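Local coordinates for putative polysaccharide biosynthesis protein with aminopeptidase-like domain (Clostridium acetobutylicum, PDB 3K9T) that binds one zinc ion per subunit, may act in the biosynthesis of modified polysaccharides, and is not expected to have peptidase activity despite its aminopeptidase-like region, at residues F390-V395 against I408-M414; T216-Y220 against I350-E354; R357-N363 against E430-V435. One frame throughout, in Å; residues are numbered along the deposited sequence.

Contact 1: residues F390-V395 against I408-M414; sequences FAMFWV and IAYKSGM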
loop_
_atom_site.group_PDB
_atom_site.type_symbol
_atom_site.label_atom_id
_atom_site.label_comp_id
_atom_site.label_asym_id
_atom_site.label_seq_id
_atom_site.Cartn_x
_atom_site.Cartn_y
_atom_site.Cartn_z
ATOM N N PHE A 390 25.334 -13.908 1.612
ATOM C CA PHE A 390 23.917 -13.541 1.546
ATOM C C PHE A 390 23.640 -12.652 0.351
ATOM O O PHE A 390 22.734 -12.928 -0.409
ATOM C CB PHE A 390 23.472 -12.865 2.834
ATOM C CG PHE A 390 23.730 -13.695 4.028
ATOM C CD1 PHE A 390 22.872 -14.734 4.340
ATOM C CD2 PHE A 390 24.886 -13.504 4.790
ATOM C CE1 PHE A 390 23.125 -15.547 5.439
ATOM C CE2 PHE A 390 25.156 -14.307 5.881
ATOM C CZ PHE A 390 24.269 -15.335 6.210
ATOM N N ALA A 391 24.427 -11.600 0.171
ATOM C CA ALA A 391 24.294 -10.780 -1.021
ATOM C C ALA A 391 24.401 -11.660 -2.303
ATOM O O ALA A 391 23.649 -11.499 -3.288
ATOM C CB ALA A 391 25.391 -9.667 -1.043
HETATM N N MSE A 392 25.344 -12.584 -2.314
HETATM C CA MSE A 392 25.558 -13.362 -3.545
HETATM C C MSE A 392 24.334 -14.171 -3.890
HETATM O O MSE A 392 23.932 -14.201 -5.061
HETATM C CB MSE A 392 26.782 -14.269 -3.436
HETATM C CG MSE A 392 28.048 -13.480 -3.463
HETATM SE SE MSE A 392 29.629 -14.540 -3.729
HETATM C CE MSE A 392 29.147 -16.323 -3.087
ATOM N N PHE A 393 23.743 -14.816 -2.869
ATOM C CA PHE A 393 22.555 -15.651 -3.061
ATOM C C PHE A 393 21.367 -14.866 -3.609
ATOM O O PHE A 393 20.592 -15.400 -4.403
ATOM C CB PHE A 393 22.149 -16.363 -1.773
ATOM C CG PHE A 393 23.082 -17.470 -1.363
ATOM C CD1 PHE A 393 23.396 -18.500 -2.241
ATOM C CD2 PHE A 393 23.583 -17.526 -0.057
ATOM C CE1 PHE A 393 24.237 -19.540 -1.846
ATOM C CE2 PHE A 393 24.433 -18.547 0.339
ATOM C CZ PHE A 393 24.748 -19.566 -0.556
ATOM N N TRP A 394 21.211 -13.617 -3.168
ATOM C CA TRP A 394 20.201 -12.721 -3.746
ATOM C C TRP A 394 20.448 -12.420 -5.214
ATOM O O TRP A 394 19.505 -12.471 -6.014
ATOM C CB TRP A 394 20.148 -11.390 -3.020
ATOM C CG TRP A 394 19.227 -11.364 -1.858
ATOM C CD1 TRP A 394 19.563 -11.172 -0.562
ATOM C CD2 TRP A 394 17.823 -11.554 -1.888
ATOM N NE1 TRP A 394 18.454 -11.215 0.224
ATOM C CE2 TRP A 394 17.362 -11.437 -0.563
ATOM C CE3 TRP A 394 16.904 -11.826 -2.907
ATOM C CZ2 TRP A 394 16.012 -11.545 -0.222
ATOM C CZ3 TRP A 394 15.559 -11.957 -2.574
ATOM C CH2 TRP A 394 15.122 -11.825 -1.240
ATOM N N VAL A 395 21.699 -12.087 -5.557
ATOM C CA VAL A 395 22.053 -11.780 -6.932
ATOM C C VAL A 395 21.803 -12.982 -7.845
ATOM O O VAL A 395 21.237 -12.845 -8.925
ATOM C CB VAL A 395 23.492 -11.313 -7.071
ATOM C CG1 VAL A 395 23.869 -11.267 -8.529
ATOM C CG2 VAL A 395 23.658 -9.944 -6.454
ATOM N N ILE A 408 17.461 -5.631 -6.736
ATOM C CA ILE A 408 17.885 -6.664 -5.810
ATOM C C ILE A 408 18.198 -5.980 -4.468
ATOM O O ILE A 408 17.797 -6.466 -3.397
ATOM C CB ILE A 408 19.063 -7.496 -6.427
ATOM C CG1 ILE A 408 18.612 -8.185 -7.731
ATOM C CG2 ILE A 408 19.590 -8.556 -5.472
ATOM C CD1 ILE A 408 19.776 -8.635 -8.628
ATOM N N ALA A 409 18.852 -4.824 -4.524
ATOM C CA ALA A 409 19.177 -4.100 -3.304
ATOM C C ALA A 409 17.885 -3.756 -2.579
ATOM O O ALA A 409 17.789 -3.933 -1.368
ATOM C CB ALA A 409 19.970 -2.862 -3.600
ATOM N N TYR A 410 16.891 -3.275 -3.318
ATOM C CA TYR A 410 15.588 -2.960 -2.710
ATOM C C TYR A 410 14.905 -4.185 -2.116
ATOM O O TYR A 410 14.583 -4.166 -0.935
ATOM C CB TYR A 410 14.626 -2.261 -3.674
ATOM C CG TYR A 410 14.654 -0.750 -3.551
ATOM C CD1 TYR A 410 13.918 -0.092 -2.579
ATOM C CD2 TYR A 410 15.407 0.017 -4.419
ATOM C CE1 TYR A 410 13.956 1.305 -2.470
ATOM C CE2 TYR A 410 15.434 1.385 -4.338
ATOM C CZ TYR A 410 14.734 2.034 -3.359
ATOM O OH TYR A 410 14.798 3.414 -3.317
ATOM N N LYS A 411 14.695 -5.241 -2.909
ATOM C CA LYS A 411 14.028 -6.475 -2.400
ATOM C C LYS A 411 14.784 -7.099 -1.206
ATOM O O LYS A 411 14.171 -7.515 -0.235
ATOM C CB LYS A 411 13.827 -7.514 -3.515
ATOM C CG LYS A 411 13.061 -8.767 -3.095
ATOM C CD LYS A 411 11.585 -8.753 -3.515
ATOM C CE LYS A 411 11.353 -9.623 -4.743
ATOM N NZ LYS A 411 9.983 -9.474 -5.297
ATOM N N SER A 412 16.105 -7.147 -1.282
ATOM C CA SER A 412 16.918 -7.705 -0.195
ATOM C C SER A 412 16.988 -6.797 1.039
ATOM O O SER A 412 17.408 -7.217 2.117
ATOM C CB SER A 412 18.366 -7.982 -0.697
ATOM O OG SER A 412 19.129 -6.794 -0.922
ATOM N N GLY A 413 16.651 -5.528 0.884
ATOM C CA GLY A 413 16.846 -4.598 1.976
ATOM C C GLY A 413 18.312 -4.300 2.221
ATOM O O GLY A 413 18.677 -3.686 3.236
HETATM N N MSE A 414 19.173 -4.708 1.298
HETATM C CA MSE A 414 20.592 -4.504 1.519
HETATM C C MSE A 414 21.051 -3.244 0.808
HETATM O O MSE A 414 20.426 -2.764 -0.136
HETATM C CB MSE A 414 21.423 -5.718 1.079
HETATM C CG MSE A 414 21.109 -7.017 1.805
HETATM SE SE MSE A 414 22.156 -8.434 1.055
HETATM C CE MSE A 414 22.017 -9.795 2.380
#

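Contact 2: residues T216-Y220 against I350-E354; sequences TKYSY and IYTIE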
loop_
_atom_site.group_PDB
_atom_site.type_symbol
_atom_site.label_atom_id
_atom_site.label_comp_id
_atom_site.label_asym_id
_atom_site.label_seq_id
_atom_site.Cartn_x
_atom_site.Cartn_y
_atom_site.Cartn_z
ATOM N N THR A 216 33.108 7.306 -17.868
ATOM C CA THR A 216 31.712 7.028 -17.492
ATOM C C THR A 216 30.927 6.326 -18.585
ATOM O O THR A 216 31.239 6.477 -19.755
ATOM C CB THR A 216 30.945 8.334 -17.106
ATOM O OG1 THR A 216 30.872 9.216 -18.243
ATOM C CG2 THR A 216 31.631 9.032 -15.958
ATOM N N LYS A 217 29.921 5.546 -18.173
ATOM C CA LYS A 217 29.007 4.837 -19.091
ATOM C C LYS A 217 28.062 5.865 -19.684
ATOM O O LYS A 217 27.855 5.932 -20.901
ATOM C CB LYS A 217 28.202 3.753 -18.334
ATOM C CG LYS A 217 27.075 2.991 -19.111
ATOM C CD LYS A 217 26.371 1.944 -18.170
ATOM C CE LYS A 217 24.892 1.636 -18.545
ATOM N NZ LYS A 217 24.377 0.318 -18.008
ATOM N N TYR A 218 27.493 6.660 -18.799
ATOM C CA TYR A 218 26.597 7.707 -19.217
ATOM C C TYR A 218 27.322 9.017 -19.569
ATOM O O TYR A 218 28.472 9.244 -19.182
ATOM C CB TYR A 218 25.547 7.981 -18.149
ATOM C CG TYR A 218 24.568 6.862 -17.938
ATOM C CD1 TYR A 218 23.536 6.639 -18.832
ATOM C CD2 TYR A 218 24.655 6.042 -16.828
ATOM C CE1 TYR A 218 22.624 5.618 -18.629
ATOM C CE2 TYR A 218 23.762 5.028 -16.627
ATOM C CZ TYR A 218 22.740 4.824 -17.514
ATOM O OH TYR A 218 21.846 3.820 -17.268
ATOM N N SER A 219 26.624 9.826 -20.359
ATOM C CA SER A 219 27.034 11.165 -20.682
ATOM C C SER A 219 26.429 12.030 -19.606
ATOM O O SER A 219 25.400 11.673 -19.043
ATOM C CB SER A 219 26.538 11.587 -22.059
ATOM O OG SER A 219 27.263 10.913 -23.075
ATOM N N TYR A 220 27.109 13.131 -19.293
ATOM C CA TYR A 220 26.695 14.033 -18.251
ATOM C C TYR A 220 26.705 15.459 -18.766
ATOM O O TYR A 220 27.660 15.870 -19.396
ATOM C CB TYR A 220 27.625 13.890 -17.038
ATOM C CG TYR A 220 27.427 12.603 -16.313
ATOM C CD1 TYR A 220 27.996 11.423 -16.804
ATOM C CD2 TYR A 220 26.664 12.548 -15.130
ATOM C CE1 TYR A 220 27.810 10.225 -16.151
ATOM C CE2 TYR A 220 26.471 11.339 -14.449
ATOM C CZ TYR A 220 27.032 10.173 -14.987
ATOM O OH TYR A 220 26.868 8.962 -14.360
ATOM N N ILE A 350 25.806 9.033 -8.265
ATOM C CA ILE A 350 26.384 8.864 -9.602
ATOM C C ILE A 350 27.016 7.495 -9.717
ATOM O O ILE A 350 26.808 6.811 -10.713
ATOM C CB ILE A 350 27.381 9.990 -9.982
ATOM C CG1 ILE A 350 26.615 11.306 -10.233
ATOM C CG2 ILE A 350 28.180 9.593 -11.210
ATOM C CD1 ILE A 350 27.475 12.616 -10.370
ATOM N N TYR A 351 27.753 7.082 -8.691
ATOM C CA TYR A 351 28.268 5.707 -8.627
ATOM C C TYR A 351 27.119 4.697 -8.800
ATOM O O TYR A 351 27.271 3.724 -9.511
ATOM C CB TYR A 351 28.984 5.452 -7.291
ATOM C CG TYR A 351 29.455 4.020 -7.067
ATOM C CD1 TYR A 351 28.575 3.020 -6.618
ATOM C CD2 TYR A 351 30.776 3.667 -7.281
ATOM C CE1 TYR A 351 29.017 1.723 -6.410
ATOM C CE2 TYR A 351 31.233 2.356 -7.063
ATOM C CZ TYR A 351 30.354 1.396 -6.622
ATOM O OH TYR A 351 30.796 0.111 -6.421
ATOM N N THR A 352 25.969 4.935 -8.175
ATOM C CA THR A 352 24.835 3.990 -8.280
ATOM C C THR A 352 24.246 3.982 -9.708
ATOM O O THR A 352 23.959 2.931 -10.291
ATOM C CB THR A 352 23.757 4.292 -7.206
ATOM O OG1 THR A 352 24.372 4.348 -5.910
ATOM C CG2 THR A 352 22.680 3.221 -7.193
ATOM N N ILE A 353 24.078 5.167 -10.267
ATOM C CA ILE A 353 23.574 5.310 -11.618
ATOM C C ILE A 353 24.438 4.511 -12.570
ATOM O O ILE A 353 23.934 3.778 -13.399
ATOM C CB ILE A 353 23.604 6.784 -12.070
ATOM C CG1 ILE A 353 22.539 7.590 -11.350
ATOM C CG2 ILE A 353 23.429 6.913 -13.605
ATOM C CD1 ILE A 353 22.785 9.098 -11.495
ATOM N N GLU A 354 25.747 4.670 -12.433
ATOM C CA GLU A 354 26.702 4.051 -13.347
ATOM C C GLU A 354 26.783 2.531 -13.228
ATOM O O GLU A 354 26.891 1.843 -14.228
ATOM C CB GLU A 354 28.073 4.640 -13.058
ATOM C CG GLU A 354 28.246 6.039 -13.561
ATOM C CD GLU A 354 28.560 6.083 -15.027
ATOM O OE1 GLU A 354 29.438 5.311 -15.445
ATOM O OE2 GLU A 354 27.928 6.892 -15.754
HETATM O O HOH W 1 24.569 1.142 -15.554
HETATM O O HOH W 2 21.606 3.512 -14.643
#

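Contact 3: residues R357-N363 against E430-V435; sequences RTYLNLN and ELLKLV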
loop_
_atom_site.group_PDB
_atom_site.type_symbol
_atom_site.label_atom_id
_atom_site.label_comp_id
_atom_site.label_asym_id
_atom_site.label_seq_id
_atom_site.Cartn_x
_atom_site.Cartn_y
_atom_site.Cartn_z
ATOM N N ARG A 357 23.663 -2.308 -13.089
ATOM C CA ARG A 357 23.555 -3.222 -14.223
ATOM C C ARG A 357 22.436 -4.271 -14.082
ATOM O O ARG A 357 21.788 -4.360 -13.044
ATOM C CB ARG A 357 24.910 -3.839 -14.491
ATOM C CG ARG A 357 25.879 -2.803 -14.977
ATOM C CD ARG A 357 27.312 -3.298 -15.031
ATOM N NE ARG A 357 28.153 -2.115 -15.081
ATOM C CZ ARG A 357 28.315 -1.356 -16.162
ATOM N NH1 ARG A 357 27.738 -1.665 -17.326
ATOM N NH2 ARG A 357 29.081 -0.280 -16.081
ATOM N N THR A 358 22.152 -4.987 -15.178
ATOM C CA THR A 358 21.249 -6.132 -15.142
ATOM C C THR A 358 22.013 -7.337 -15.641
ATOM O O THR A 358 22.736 -7.242 -16.606
ATOM C CB THR A 358 19.983 -5.923 -15.934
ATOM O OG1 THR A 358 19.250 -4.857 -15.327
ATOM C CG2 THR A 358 19.132 -7.176 -15.896
ATOM N N TYR A 359 21.886 -8.449 -14.922
ATOM C CA TYR A 359 22.624 -9.662 -15.226
ATOM C C TYR A 359 21.711 -10.871 -15.372
ATOM O O TYR A 359 20.557 -10.881 -14.941
ATOM C CB TYR A 359 23.618 -9.995 -14.110
ATOM C CG TYR A 359 24.758 -9.024 -13.861
ATOM C CD1 TYR A 359 25.977 -9.159 -14.527
ATOM C CD2 TYR A 359 24.660 -8.039 -12.882
ATOM C CE1 TYR A 359 27.053 -8.299 -14.253
ATOM C CE2 TYR A 359 25.730 -7.174 -12.601
ATOM C CZ TYR A 359 26.915 -7.308 -13.292
ATOM O OH TYR A 359 27.952 -6.449 -13.016
ATOM N N LEU A 360 22.259 -11.898 -15.995
ATOM C CA LEU A 360 21.595 -13.177 -16.130
ATOM C C LEU A 360 22.469 -14.209 -15.417
ATOM O O LEU A 360 23.658 -14.317 -15.678
ATOM C CB LEU A 360 21.453 -13.542 -17.591
ATOM C CG LEU A 360 20.645 -14.786 -17.880
ATOM C CD1 LEU A 360 19.194 -14.507 -17.547
ATOM C CD2 LEU A 360 20.831 -15.131 -19.332
ATOM N N ASN A 361 21.871 -14.928 -14.479
ATOM C CA ASN A 361 22.508 -16.063 -13.817
ATOM C C ASN A 361 22.756 -17.156 -14.859
ATOM O O ASN A 361 21.800 -17.660 -15.462
ATOM C CB ASN A 361 21.568 -16.553 -12.694
ATOM C CG ASN A 361 22.144 -17.656 -11.838
ATOM O OD1 ASN A 361 23.092 -18.326 -12.215
ATOM N ND2 ASN A 361 21.516 -17.894 -10.692
ATOM N N LEU A 362 24.026 -17.515 -15.082
ATOM C CA LEU A 362 24.372 -18.569 -16.052
ATOM C C LEU A 362 24.205 -19.982 -15.537
ATOM O O LEU A 362 24.383 -20.931 -16.309
ATOM C CB LEU A 362 25.773 -18.363 -16.643
ATOM C CG LEU A 362 25.895 -17.074 -17.473
ATOM C CD1 LEU A 362 27.264 -16.995 -17.992
ATOM C CD2 LEU A 362 24.919 -17.020 -18.638
ATOM N N ASN A 363 23.861 -20.117 -14.252
ATOM C CA ASN A 363 23.549 -21.403 -13.622
ATOM C C ASN A 363 22.213 -21.269 -12.875
ATOM O O ASN A 363 22.142 -21.386 -11.662
ATOM C CB ASN A 363 24.658 -21.808 -12.641
ATOM C CG ASN A 363 24.508 -23.244 -12.139
ATOM O OD1 ASN A 363 24.972 -24.175 -12.779
ATOM N ND2 ASN A 363 23.867 -23.416 -10.982
ATOM N N GLU A 430 32.371 -16.122 -13.734
ATOM C CA GLU A 430 31.557 -16.418 -14.908
ATOM C C GLU A 430 30.183 -17.041 -14.621
ATOM O O GLU A 430 29.606 -17.732 -15.468
ATOM C CB GLU A 430 32.344 -17.275 -15.903
ATOM C CG GLU A 430 33.726 -16.716 -16.243
ATOM C CD GLU A 430 34.422 -17.472 -17.361
ATOM O OE1 GLU A 430 34.413 -18.722 -17.354
ATOM O OE2 GLU A 430 35.004 -16.805 -18.241
ATOM N N LEU A 431 29.631 -16.750 -13.451
ATOM C CA LEU A 431 28.274 -17.202 -13.128
ATOM C C LEU A 431 27.204 -16.177 -13.588
ATOM O O LEU A 431 26.002 -16.413 -13.435
ATOM C CB LEU A 431 28.156 -17.462 -11.623
ATOM C CG LEU A 431 28.696 -18.788 -11.109
ATOM C CD1 LEU A 431 28.772 -18.769 -9.593
ATOM C CD2 LEU A 431 27.859 -19.994 -11.610
ATOM N N LEU A 432 27.638 -15.040 -14.131
ATOM C CA LEU A 432 26.722 -13.987 -14.588
ATOM C C LEU A 432 27.088 -13.446 -15.984
ATOM O O LEU A 432 28.242 -13.282 -16.332
ATOM C CB LEU A 432 26.689 -12.813 -13.582
ATOM C CG LEU A 432 26.152 -13.035 -12.161
ATOM C CD1 LEU A 432 26.330 -11.761 -11.314
ATOM C CD2 LEU A 432 24.669 -13.517 -12.181
ATOM N N LYS A 433 26.070 -13.150 -16.763
ATOM C CA LYS A 433 26.228 -12.532 -18.059
ATOM C C LYS A 433 25.585 -11.158 -17.921
ATOM O O LYS A 433 24.575 -11.012 -17.242
ATOM C CB LYS A 433 25.496 -13.359 -19.108
ATOM C CG LYS A 433 25.654 -12.892 -20.534
ATOM C CD LYS A 433 24.688 -13.649 -21.480
ATOM C CE LYS A 433 24.485 -12.910 -22.786
ATOM N NZ LYS A 433 23.983 -13.809 -23.861
ATOM N N LEU A 434 26.201 -10.139 -18.502
ATOM C CA LEU A 434 25.616 -8.802 -18.528
ATOM C C LEU A 434 24.559 -8.848 -19.640
ATOM O O LEU A 434 24.803 -9.374 -20.721
ATOM C CB LEU A 434 26.706 -7.779 -18.811
ATOM C CG LEU A 434 26.568 -6.300 -18.469
ATOM C CD1 LEU A 434 26.120 -6.016 -17.041
ATOM C CD2 LEU A 434 27.930 -5.751 -18.700
ATOM N N VAL A 435 23.360 -8.373 -19.359
ATOM C CA VAL A 435 22.309 -8.369 -20.372
ATOM C C VAL A 435 21.580 -7.052 -20.326
ATOM O O VAL A 435 22.113 -6.071 -19.796
ATOM C CB VAL A 435 21.320 -9.512 -20.170
ATOM C CG1 VAL A 435 22.003 -10.886 -20.502
ATOM C CG2 VAL A 435 20.733 -9.450 -18.765
ATOM O OXT VAL A 435 20.469 -6.947 -20.813
HETATM O O HOH W 3 23.153 -4.110 -17.830
#

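Contact 1: residues F390-V395 against I408-M414
Trp-394 of helix 389-398 lays one indole face against Ser-412. The CB of Ser-412 sits over the five-membered ring, 3.4 Å from its centroid and only 12° off the ring normal, a CH-pi contact. Lys-411 meets the six-membered ring with CG, at 4.1 Å from Trp-394 CZ3. Its chain crosses the indole at about a right angle, and bends at chi2 and chi3 lead the amine away.

Met-414 is a selenomethionine. Its chain is extended beyond CG, which carries the terminal methyl to the first helix. There Met-414 CE lies 3.4 Å from Phe-390 CB and also reaches the indole edge near Trp-394 CD1. Met-414 SE stands oblique to the indole, a Met-aromatic contact, and lies 4.0 Å from Ala-391 CB.

The two helices belong to the permutated winged helix-turn-helix domain, and their short segments cross at 116°. At the CB end of the Trp-394 side chain, Ile-408 places CG2, anti to the backbone N, 3.8 Å from Trp-394 CB. Ser-412 forms an ST turn: its OG accepts from Met-414 N at 3.0 Å. Gly-413 then departs from helical geometry with positive phi. Trp-295 of the second subunit packs against Phe-390, Trp-394 and Met-414, with its ring plane at about 85° to that of Trp-394.

Contact 2: residues T216-Y220 against I350-E354
Glu-354 OE2 accepts two hydrogen bonds from the 216-220 segment. Tyr-220 OH donates to Glu-354 OE2 at 2.7 Å on the anti side, and Tyr-218 N to the same OE2 at 3.1 Å on the syn side, both somewhat out of the carboxylate plane. Glu-354 OE1 uses its syn lone pair for Lys-217 N at 2.8 Å, nearly straight at 176°. A bend at chi2 (-81°) turns the carboxylate of Glu-354 toward these donors. OE2 lies in the plane of the Tyr-220 ring, at its edge.

The same tyrosines pack on helix isoleucines. Ile-353 CG2 touches Tyr-218 CD2 at 3.6 Å, and Ile-350 CG2 lies 4.0 Å from Tyr-220 CZ. Two waters join side chains to helix carbonyls. One links Lys-217 NZ to Glu-354 O, the other Tyr-218 OH to Ile-353 O. Thr-216 OG1 donates to Tyr-218 O at 2.6 Å, nearly in line with the carbonyl.

The contact ties the last turns of helix 336-355 to the start of strand 219-225 in the mixed sheet of the aminopeptidase-like region. Two backbone N-H groups and a phenol donate to the buried carboxylate. They limit its rotation and would probably favour the ionised form.

Contact 3: residues R357-N363 against E430-V435
A two-stranded antiparallel sheet joins the start and the end of the permutated winged helix-turn-helix domain. Strand 358-361 pairs with strand 432-434 at the C-terminus. Leu-360 and Lys-433 form the hydrogen-bonded pair: Leu-360 N donates to Lys-433 O at 2.8 Å, and Lys-433 N donates back to Leu-360 O. The ladder runs on at both ends. Val-435 N bonds to Thr-358 O at 178°, and Leu-362 N bonds to Leu-431 O from above the carbonyl plane.

Tyr-359 shares one face of the sheet with Leu-432 and Leu-434, and its ring stands between them. Leu-434 CD1 lies over one ring face, 4.1 Å from the centroid, and Leu-432 CD1 over the opposite face at 4.3 Å. Both are CH-pi contacts. Leu-434 CD1 also touches Arg-357 CB at 3.6 Å. The other face of the sheet carries Leu-360 and Lys-433. Here Leu-362 CD2 rests on Lys-433 CB at 3.7 Å, and Val-435 CG1 packs on Leu-360 CB at 4.0 Å.

Asn-361 holds the chain after its strand in an Asx turn, with OD1 accepting from Asn-363 N at 2.8 Å. Its ND2 donates to Leu-396 O of helix 389-398. Helix 416-428 packs against the Tyr-359 and Leu-432 face of the sheet, through Ala-423 and Leu-426. A water accepts from Thr-358 N and donates to Val-435 O. Backbone bonds thus fix the strand register up to the last residue, and the water ties the terminal carboxylate to Thr-358 N.

How the contacts relate
Along the chain, contact 2 closes first. Helix 336-355 then leads almost directly into strand 358-361 of contact 3, and contact 1 is nested inside the loop that contact 3 closes. Contact 2 belongs to the aminopeptidase-like region, the other two to the winged helix-turn-helix domain. Contacts 1 and 3 have centres about 15 Å apart and meet where Val-395 packs on Leu-432. Contacts 2 and 3, centres about 20 Å apart, touch through Lys-217 and Arg-357, at the junction of the two regions. Contacts 1 and 2 do not touch. Contacts 1 and 3 both reach the second subunit, so the C-terminal domain takes part in the trimer.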